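Local coordinates for zinc phosphodiesterase ELAC protein 1 (Homo sapiens, PDB 3ZWF) that cleaves RNA as a two-zinc phosphodiesterase with some tRNA 3'-processing activity, and removes 2',3'-cyclic phosphates from tRNAs during repair after ribosome-associated quality control, at residues K55-H60 with Y163-D168; E90-V95 with Q150-L155; A21-L24 with E29-L32. All blocks are in the same frame, centred on the assembly; numbering follows the deposited sequence. Where two conformers were deposited one is given.

Overall arrangement
All three contacts use one mixed sheet of the metallo-beta-lactamase fold, in which strands 89-94, 53-57, 29-33 and 21-26 follow one another. Contact 3 comes first along the chain, as a hairpin within this sheet. Contact 1 then opens at 55-60 and closes only at 163-168, on the facing sheet; both segments of contact 2 lie between these ends. The centres of contacts 1 and 2 are about 8 Å apart, those of 1 and 3 about 12 Å, and those of 2 and 3 about 18 Å. Contact 1 thus stands between the others and touches both, linking the packing between the sheets to the strand that leads into the zinc site.

Contact 1. Residues K55-H60 with Y163-D168; sequences KIFITH and YLLFDD. With ZN (zinc ion), chain E.
Between the two sheets of the metallo-beta-lactamase sandwich, Lys55 and Phe57 of strand 53-57 meet Leu165 and Phe166 of strand 163-167. The strands run nearly antiparallel, at 165°, but their axes come no closer than 11.3 Å, so side chains alone bridge the gap and no hydrogen bond crosses it. Leu165 and Phe166 form a classic beta bulge opposite Val173 of strand 171-179, and the bulge lets these two consecutive residues both turn toward strand 53-57. Phe57 offers the rim of its ring to both: its CE2 lies 3.9 Å from Leu165 CD1, and its CZ is 3.9 Å from Phe166 CE1. The second approach is edge to edge, each ring presenting its rim to the other while the side chains cross at about a right angle. Phe33 stacks on the Phe57 ring.

Lys55 reaches across Phe166 with an aliphatic stem that is extended as far as CE, and its CD rests 3.6 Å from Phe166 CZ. A bend at the last torsion (chi4 -62°) then carries the ammonium over the ring face, where Lys55 NZ sits 4.7 Å from the centroid of the Phe166 ring in a cation-pi contact. The same NZ is tied by a salt bridge to Glu90 OE1 on the neighbouring strand, which probably steadies the charge above the ring. The rings of Trp31 and Phe166 also meet, their planes at about 90°.

Beyond Phe57 the chain runs into the catalytic zinc site, which His62, His180 and Asp251 share with His60. His60 NE2 binds the zinc at 2.3 Å, and a water oxygen is bound to the metal at 2.1 Å. Thr59 OG1, itself hydrogen-bonded to Asp34 OD2, accepts from His60 ND1 at 3.0 Å within the imidazole plane, so that both ring nitrogens are held.

Contact 2. Residues E90-V95 with Q150-L155; sequences EIYGPV and QGRTIL
Tyr92 of strand 89-94 turns the rim of its ring toward Ile154 and Arg152 of 150-155. The close-packed part is the ring itself, which is buried: its plane lies at about 10° to that of Phe57, it meets His119 at about 45°, and it touches Leu165. Across the contact, however, even the apolar approach is relaxed, with Tyr92 CD2 standing 4.4 Å from Ile154 CD1.

Toward solvent the join is polar and runs through a water. The exposed Arg152 sends its guanidinium back to the ring edge, and NH2 stops 4.2 Å from Tyr92 CE2. No direct hydrogen bond spans the two segments; the water donates to Tyr92 OH at 2.7 Å and accepts from Arg152 NH2 at 3.2 Å, in the plane of the guanidinium. Arg152 NH2 also makes a weak hydrogen bond to Leu165 O. Tyr92 OH in turn donates to Glu90 OE1 at 2.8 Å, met from above the carboxylate plane, 60° out of it, so the hydroxyl is held by two partners, donating to Glu90 and accepting from the water.

Strand 116-121 lies between strands 89-94 and 153-154 in the sheet, with helix 97-107 against Ile91, while strand 163-167 contacts both Tyr92 and Ile154.

Contact 3. Residues A21-L24 with E29-L32; sequences AVVL and ECWL
Leu24 and Trp31 lie side by side and point the same way from the beta hairpin of strands 21-26 and 29-33, part of the metallo-beta-lactamase sheet. They form an antiparallel hydrogen-bonded pair: Leu24 N donates to Trp31 O at 2.9 Å, and Trp31 N to Leu24 O at 2.8 Å in an almost straight bond (178°). Leu24 CD2 approaches the indole obliquely, 4.2 Å from Trp31 CE3. Val189 of the facing sheet touches both residues, and Phe171 meets the indole edge-to-face.

The other side of the hairpin carries the non-hydrogen-bonded pair, Val23 and Leu32, whose side chains slant across each other. The two methyls of Val23 divide the work. Val23 CG2 meets Leu32 CD1 at 3.7 Å, while Val23 CG1, anti to the backbone N (chi1 172°), reaches along the partner strand to Cys30 CB at 3.8 Å. Leu32 CD1 also extends to Ala21 CB, 4.0 Å away, spanning the strand gap diagonally.

The one polar side-chain bond within these segments ties Trp31 to its own strand: NE1 donates to Glu29 OE2 at 2.9 Å, the oxygen lying near the indole plane. This bond satisfies the indole N-H and limits the ring's rotation; Thr54 OG1 hydrogen-bonds the same oxygen and so helps to position the carboxylate. Across the hairpin, cohesion comes from backbone bonds and apolar contacts.

Contact 1. Residues K55-H60 with Y163-D168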
loop_
_atom_site.group_PDB
_atom_site.type_symbol
_atom_site.label_atom_id
_atom_site.label_comp_id
_atom_site.label_asym_id
_atom_site.label_seq_id
_atom_site.Cartn_x
_atom_site.Cartn_y
_atom_site.Cartn_z
ATOM N N LYS A 55 6.730 -14.391 -10.893
ATOM C CA LYS A 55 6.339 -15.054 -9.663
ATOM C C LYS A 55 6.532 -14.131 -8.475
ATOM O O LYS A 55 7.459 -13.332 -8.448
ATOM C CB LYS A 55 7.154 -16.347 -9.433
ATOM C CG LYS A 55 7.069 -17.357 -10.578
ATOM C CD LYS A 55 7.739 -18.689 -10.247
ATOM C CE LYS A 55 7.949 -19.537 -11.508
ATOM N NZ LYS A 55 6.670 -19.862 -12.142
ATOM N N ILE A 56 5.656 -14.304 -7.494
ATOM C CA ILE A 56 5.680 -13.572 -6.249
ATOM C C ILE A 56 5.490 -14.524 -5.088
ATOM O O ILE A 56 4.600 -15.393 -5.112
ATOM C CB ILE A 56 4.547 -12.458 -6.254
ATOM C CG1 ILE A 56 4.770 -11.534 -7.460
ATOM C CG2 ILE A 56 4.555 -11.658 -4.963
ATOM C CD1 ILE A 56 3.670 -10.518 -7.708
ATOM N N PHE A 57 6.331 -14.384 -4.082
ATOM C CA PHE A 57 6.337 -15.228 -2.913
ATOM C C PHE A 57 6.168 -14.354 -1.676
ATOM O O PHE A 57 6.993 -13.480 -1.426
ATOM C CB PHE A 57 7.670 -16.025 -2.811
ATOM C CG PHE A 57 8.004 -16.850 -4.036
ATOM C CD1 PHE A 57 8.603 -16.294 -5.157
ATOM C CD2 PHE A 57 7.716 -18.216 -4.050
ATOM C CE1 PHE A 57 8.885 -17.039 -6.270
ATOM C CE2 PHE A 57 7.997 -18.966 -5.162
ATOM C CZ PHE A 57 8.607 -18.405 -6.272
ATOM N N ILE A 58 5.153 -14.654 -0.869
ATOM C CA ILE A 58 4.882 -13.881 0.363
ATOM C C ILE A 58 5.145 -14.703 1.599
ATOM O O ILE A 58 4.608 -15.825 1.740
ATOM C CB ILE A 58 3.391 -13.377 0.384
ATOM C CG1 ILE A 58 3.066 -12.520 -0.842
ATOM C CG2 ILE A 58 3.105 -12.609 1.678
ATOM C CD1 ILE A 58 3.922 -11.232 -1.033
ATOM N N THR A 59 6.042 -14.206 2.461
ATOM C CA THR A 59 6.538 -14.998 3.630
ATOM C C THR A 59 5.517 -15.108 4.756
ATOM O O THR A 59 5.414 -16.120 5.410
ATOM C CB THR A 59 7.800 -14.429 4.230
ATOM O OG1 THR A 59 7.577 -13.062 4.631
ATOM C CG2 THR A 59 8.975 -14.491 3.217
ATOM N N HIS A 60 4.693 -14.056 4.938
ATOM C CA HIS A 60 3.706 -14.026 6.000
ATOM C C HIS A 60 2.773 -12.851 5.816
ATOM O O HIS A 60 3.163 -11.881 5.177
ATOM C CB HIS A 60 4.315 -14.038 7.389
ATOM C CG HIS A 60 5.073 -12.801 7.793
ATOM N ND1 HIS A 60 6.271 -12.406 7.211
ATOM C CD2 HIS A 60 4.904 -12.012 8.876
ATOM C CE1 HIS A 60 6.725 -11.340 7.850
ATOM N NE2 HIS A 60 5.919 -11.078 8.867
ATOM N N TYR A 163 7.186 -27.647 1.932
ATOM C CA TYR A 163 6.115 -27.467 0.962
ATOM C C TYR A 163 6.749 -27.403 -0.414
ATOM O O TYR A 163 7.631 -26.557 -0.648
ATOM C CB TYR A 163 5.370 -26.143 1.182
ATOM C CG TYR A 163 4.795 -25.939 2.565
ATOM C CD1 TYR A 163 5.603 -25.527 3.613
ATOM C CD2 TYR A 163 3.435 -26.103 2.828
ATOM C CE1 TYR A 163 5.081 -25.331 4.884
ATOM C CE2 TYR A 163 2.926 -25.931 4.114
ATOM C CZ TYR A 163 3.758 -25.538 5.121
ATOM O OH TYR A 163 3.275 -25.358 6.382
ATOM N N LEU A 164 6.279 -28.242 -1.338
ATOM C CA LEU A 164 6.783 -28.204 -2.716
ATOM C C LEU A 164 6.023 -27.146 -3.478
ATOM O O LEU A 164 4.808 -27.225 -3.618
ATOM C CB LEU A 164 6.662 -29.565 -3.426
ATOM C CG LEU A 164 7.271 -29.616 -4.841
ATOM C CD1 LEU A 164 8.755 -29.177 -4.850
ATOM C CD2 LEU A 164 7.098 -31.003 -5.446
ATOM N N LEU A 165 6.730 -26.105 -3.914
ATOM C CA LEU A 165 6.073 -25.041 -4.677
ATOM C C LEU A 165 6.078 -25.431 -6.164
ATOM O O LEU A 165 5.018 -25.533 -6.795
ATOM C CB LEU A 165 6.693 -23.691 -4.389
ATOM C CG LEU A 165 6.696 -23.312 -2.898
ATOM C CD1 LEU A 165 7.029 -21.788 -2.675
ATOM C CD2 LEU A 165 5.350 -23.694 -2.189
ATOM N N PHE A 166 7.265 -25.700 -6.700
ATOM C CA PHE A 166 7.394 -26.247 -8.059
ATOM C C PHE A 166 8.750 -26.866 -8.281
ATOM O O PHE A 166 9.710 -26.551 -7.585
ATOM C CB PHE A 166 7.070 -25.212 -9.144
ATOM C CG PHE A 166 7.864 -23.943 -9.047
ATOM C CD1 PHE A 166 7.428 -22.896 -8.289
ATOM C CD2 PHE A 166 9.095 -23.821 -9.716
ATOM C CE1 PHE A 166 8.156 -21.711 -8.211
ATOM C CE2 PHE A 166 9.840 -22.671 -9.636
ATOM C CZ PHE A 166 9.383 -21.601 -8.878
ATOM N N ASP A 167 8.784 -27.793 -9.236
ATOM C CA ASP A 167 9.960 -28.541 -9.579
ATOM C C ASP A 167 9.991 -28.741 -11.083
ATOM O O ASP A 167 9.322 -29.632 -11.603
ATOM C CB ASP A 167 9.928 -29.915 -8.894
ATOM C CG ASP A 167 11.264 -30.612 -8.944
ATOM O OD1 ASP A 167 12.049 -30.269 -9.846
ATOM O OD2 ASP A 167 11.540 -31.487 -8.090
ATOM N N ASP A 168 10.754 -27.912 -11.783
ATOM C CA ASP A 168 10.959 -28.119 -13.228
ATOM C C ASP A 168 12.429 -28.416 -13.576
ATOM O O ASP A 168 13.231 -28.761 -12.710
ATOM C CB ASP A 168 10.369 -26.953 -14.044
ATOM C CG ASP A 168 11.004 -25.616 -13.728
ATOM O OD1 ASP A 168 12.227 -25.550 -13.470
ATOM O OD2 ASP A 168 10.266 -24.609 -13.767
HETATM ZN ZN ZN E . 6.121 -9.803 10.765
HETATM O O HOH W 1 6.022 -8.104 9.601
#

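Contact 2. Residues E90-V95 with Q150-L155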
loop_
_atom_site.group_PDB
_atom_site.type_symbol
_atom_site.label_atom_id
_atom_site.label_comp_id
_atom_site.label_asym_id
_atom_site.label_seq_id
_atom_site.Cartn_x
_atom_site.Cartn_y
_atom_site.Cartn_z
ATOM N N GLU A 90 2.362 -16.289 -11.061
ATOM C CA GLU A 90 2.087 -17.192 -9.941
ATOM C C GLU A 90 2.416 -16.538 -8.631
ATOM O O GLU A 90 3.525 -16.001 -8.449
ATOM C CB GLU A 90 2.944 -18.469 -10.054
ATOM C CG GLU A 90 2.668 -19.227 -11.290
ATOM C CD GLU A 90 3.563 -20.460 -11.428
ATOM O OE1 GLU A 90 4.556 -20.623 -10.672
ATOM O OE2 GLU A 90 3.246 -21.268 -12.317
ATOM N N ILE A 91 1.472 -16.597 -7.702
ATOM C CA ILE A 91 1.650 -16.004 -6.399
ATOM C C ILE A 91 1.560 -17.091 -5.344
ATOM O O ILE A 91 0.582 -17.846 -5.303
ATOM C CB ILE A 91 0.587 -14.904 -6.143
ATOM C CG1 ILE A 91 0.666 -13.855 -7.248
ATOM C CG2 ILE A 91 0.787 -14.290 -4.744
ATOM C CD1 ILE A 91 -0.398 -12.732 -7.152
ATOM N N TYR A 92 2.584 -17.186 -4.514
ATOM C CA TYR A 92 2.613 -18.149 -3.415
ATOM C C TYR A 92 2.569 -17.439 -2.087
ATOM O O TYR A 92 3.333 -16.501 -1.870
ATOM C CB TYR A 92 3.920 -18.982 -3.503
ATOM C CG TYR A 92 4.017 -19.788 -4.781
ATOM C CD1 TYR A 92 4.542 -19.226 -5.941
ATOM C CD2 TYR A 92 3.627 -21.142 -4.829
ATOM C CE1 TYR A 92 4.622 -19.965 -7.121
ATOM C CE2 TYR A 92 3.699 -21.862 -5.999
ATOM C CZ TYR A 92 4.212 -21.275 -7.138
ATOM O OH TYR A 92 4.262 -22.032 -8.309
ATOM N N GLY A 93 1.687 -17.838 -1.185
ATOM C CA GLY A 93 1.695 -17.250 0.156
ATOM C C GLY A 93 0.741 -17.937 1.096
ATOM O O GLY A 93 0.140 -18.962 0.732
ATOM N N PRO A 94 0.679 -17.472 2.342
ATOM C CA PRO A 94 -0.159 -18.137 3.296
ATOM C C PRO A 94 -1.645 -18.132 2.960
ATOM O O PRO A 94 -2.127 -17.235 2.303
ATOM C CB PRO A 94 0.101 -17.377 4.600
ATOM C CG PRO A 94 1.347 -16.635 4.383
ATOM C CD PRO A 94 1.406 -16.342 2.948
ATOM N N VAL A 95 -2.346 -19.149 3.449
ATOM C CA VAL A 95 -3.812 -19.160 3.425
ATOM C C VAL A 95 -4.356 -17.789 3.833
ATOM O O VAL A 95 -3.994 -17.258 4.880
ATOM C CB VAL A 95 -4.384 -20.265 4.358
ATOM C CG1 VAL A 95 -5.928 -20.118 4.525
ATOM C CG2 VAL A 95 -4.049 -21.614 3.802
ATOM N N GLN A 150 -5.974 -23.127 -11.916
ATOM C CA GLN A 150 -6.503 -22.737 -10.614
ATOM C C GLN A 150 -5.501 -22.994 -9.468
ATOM O O GLN A 150 -4.529 -23.776 -9.558
ATOM C CB GLN A 150 -7.847 -23.423 -10.325
ATOM N N GLY A 151 -5.771 -22.299 -8.380
ATOM C CA GLY A 151 -4.839 -22.210 -7.276
ATOM C C GLY A 151 -4.870 -23.464 -6.448
ATOM O O GLY A 151 -5.893 -24.116 -6.304
ATOM N N ARG A 152 -3.720 -23.787 -5.893
ATOM C CA ARG A 152 -3.563 -24.968 -5.065
ATOM C C ARG A 152 -3.623 -24.578 -3.591
ATOM O O ARG A 152 -3.373 -23.422 -3.229
ATOM C CB ARG A 152 -2.199 -25.616 -5.364
ATOM C CG ARG A 152 -2.087 -26.155 -6.786
ATOM C CD ARG A 152 -0.960 -27.155 -6.929
ATOM N NE ARG A 152 0.313 -26.467 -7.102
ATOM C CZ ARG A 152 1.362 -26.539 -6.302
ATOM N NH1 ARG A 152 1.356 -27.274 -5.199
ATOM N NH2 ARG A 152 2.440 -25.858 -6.628
ATOM N N THR A 153 -3.993 -25.536 -2.764
ATOM C CA THR A 153 -3.830 -25.495 -1.307
ATOM C C THR A 153 -2.738 -26.510 -0.943
ATOM O O THR A 153 -2.971 -27.709 -1.037
ATOM C CB THR A 153 -5.164 -25.857 -0.608
ATOM O OG1 THR A 153 -6.131 -24.832 -0.899
ATOM C CG2 THR A 153 -5.024 -25.934 0.882
ATOM N N ILE A 154 -1.594 -25.988 -0.523
ATOM C CA ILE A 154 -0.339 -26.724 -0.408
ATOM C C ILE A 154 -0.106 -27.096 1.039
ATOM O O ILE A 154 0.051 -26.233 1.907
ATOM C CB ILE A 154 0.879 -25.958 -0.936
ATOM C CG1 ILE A 154 0.660 -25.464 -2.375
ATOM C CG2 ILE A 154 2.133 -26.858 -0.890
ATOM C CD1 ILE A 154 1.807 -24.611 -2.890
ATOM N N LEU A 155 -0.001 -28.409 1.262
ATOM C CA LEU A 155 0.148 -28.951 2.608
ATOM C C LEU A 155 1.603 -29.205 2.921
ATOM O O LEU A 155 2.398 -29.519 2.041
ATOM C CB LEU A 155 -0.668 -30.229 2.795
ATOM C CG LEU A 155 -2.147 -30.145 2.446
ATOM C CD1 LEU A 155 -2.856 -31.459 2.833
ATOM C CD2 LEU A 155 -2.834 -29.012 3.174
HETATM O O HOH W 2 3.022 -24.247 -9.362
#

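Contact 3. Residues A21-L24 with E29-L32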
loop_
_atom_site.group_PDB
_atom_site.type_symbol
_atom_site.label_atom_id
_atom_site.label_comp_id
_atom_site.label_asym_id
_atom_site.label_seq_id
_atom_site.Cartn_x
_atom_site.Cartn_y
_atom_site.Cartn_z
ATOM N N ALA A 21 10.869 -6.229 0.517
ATOM C CA ALA A 21 10.790 -6.690 -0.867
ATOM C C ALA A 21 12.212 -6.952 -1.389
ATOM O O ALA A 21 13.100 -6.109 -1.244
ATOM C CB ALA A 21 10.099 -5.704 -1.751
ATOM N N VAL A 22 12.372 -8.111 -1.994
ATOM C CA VAL A 22 13.648 -8.515 -2.604
ATOM C C VAL A 22 13.324 -9.208 -3.915
ATOM O O VAL A 22 12.392 -10.028 -3.963
ATOM C CB VAL A 22 14.460 -9.534 -1.740
ATOM C CG1 VAL A 22 15.926 -9.589 -2.245
ATOM C CG2 VAL A 22 14.380 -9.215 -0.248
ATOM N N VAL A 23 14.087 -8.916 -4.967
ATOM C CA VAL A 23 13.915 -9.561 -6.274
ATOM C C VAL A 23 15.100 -10.442 -6.645
ATOM O O VAL A 23 16.236 -10.018 -6.614
ATOM C CB VAL A 23 13.657 -8.542 -7.396
ATOM C CG1 VAL A 23 13.663 -9.194 -8.753
ATOM C CG2 VAL A 23 12.322 -7.847 -7.157
ATOM N N LEU A 24 14.786 -11.696 -6.957
ATOM C CA LEU A 24 15.714 -12.633 -7.562
ATOM C C LEU A 24 15.503 -12.645 -9.084
ATOM O O LEU A 24 14.384 -12.824 -9.603
ATOM C CB LEU A 24 15.498 -14.032 -6.978
ATOM C CG LEU A 24 16.400 -15.137 -7.527
ATOM C CD1 LEU A 24 17.889 -14.874 -7.276
ATOM C CD2 LEU A 24 15.960 -16.459 -6.884
ATOM N N GLU A 29 14.135 -13.014 -16.126
ATOM C CA GLU A 29 12.956 -13.414 -15.332
ATOM C C GLU A 29 13.116 -13.025 -13.856
ATOM O O GLU A 29 14.094 -13.441 -13.213
ATOM C CB GLU A 29 12.696 -14.925 -15.452
ATOM C CG GLU A 29 11.636 -15.446 -14.473
ATOM C CD GLU A 29 11.011 -16.776 -14.880
ATOM O OE1 GLU A 29 11.408 -17.329 -15.924
ATOM O OE2 GLU A 29 10.117 -17.267 -14.140
ATOM N N CYS A 30 12.148 -12.234 -13.346
ATOM C CA CYS A 30 12.156 -11.702 -11.974
ATOM C C CYS A 30 11.164 -12.416 -11.074
ATOM O O CYS A 30 9.977 -12.529 -11.408
ATOM C CB CYS A 30 11.881 -10.172 -11.929
ATOM S SG CYS A 30 13.164 -9.178 -12.642
ATOM N N TRP A 31 11.646 -12.857 -9.918
ATOM C CA TRP A 31 10.796 -13.351 -8.834
ATOM C C TRP A 31 10.864 -12.408 -7.624
ATOM O O TRP A 31 11.945 -12.085 -7.120
ATOM C CB TRP A 31 11.171 -14.766 -8.357
ATOM C CG TRP A 31 11.106 -15.819 -9.385
ATOM C CD1 TRP A 31 10.536 -15.753 -10.622
ATOM C CD2 TRP A 31 11.613 -17.159 -9.242
ATOM N NE1 TRP A 31 10.683 -16.965 -11.273
ATOM C CE2 TRP A 31 11.355 -17.837 -10.451
ATOM C CE3 TRP A 31 12.269 -17.828 -8.215
ATOM C CZ2 TRP A 31 11.725 -19.160 -10.655
ATOM C CZ3 TRP A 31 12.673 -19.146 -8.427
ATOM C CH2 TRP A 31 12.394 -19.789 -9.638
ATOM N N LEU A 32 9.702 -11.962 -7.180
ATOM C CA LEU A 32 9.609 -11.066 -6.041
ATOM C C LEU A 32 9.292 -11.815 -4.744
ATOM O O LEU A 32 8.347 -12.601 -4.670
ATOM C CB LEU A 32 8.517 -10.005 -6.310
ATOM C CG LEU A 32 8.197 -8.990 -5.193
ATOM C CD1 LEU A 32 9.366 -8.090 -4.903
ATOM C CD2 LEU A 32 6.959 -8.167 -5.601
#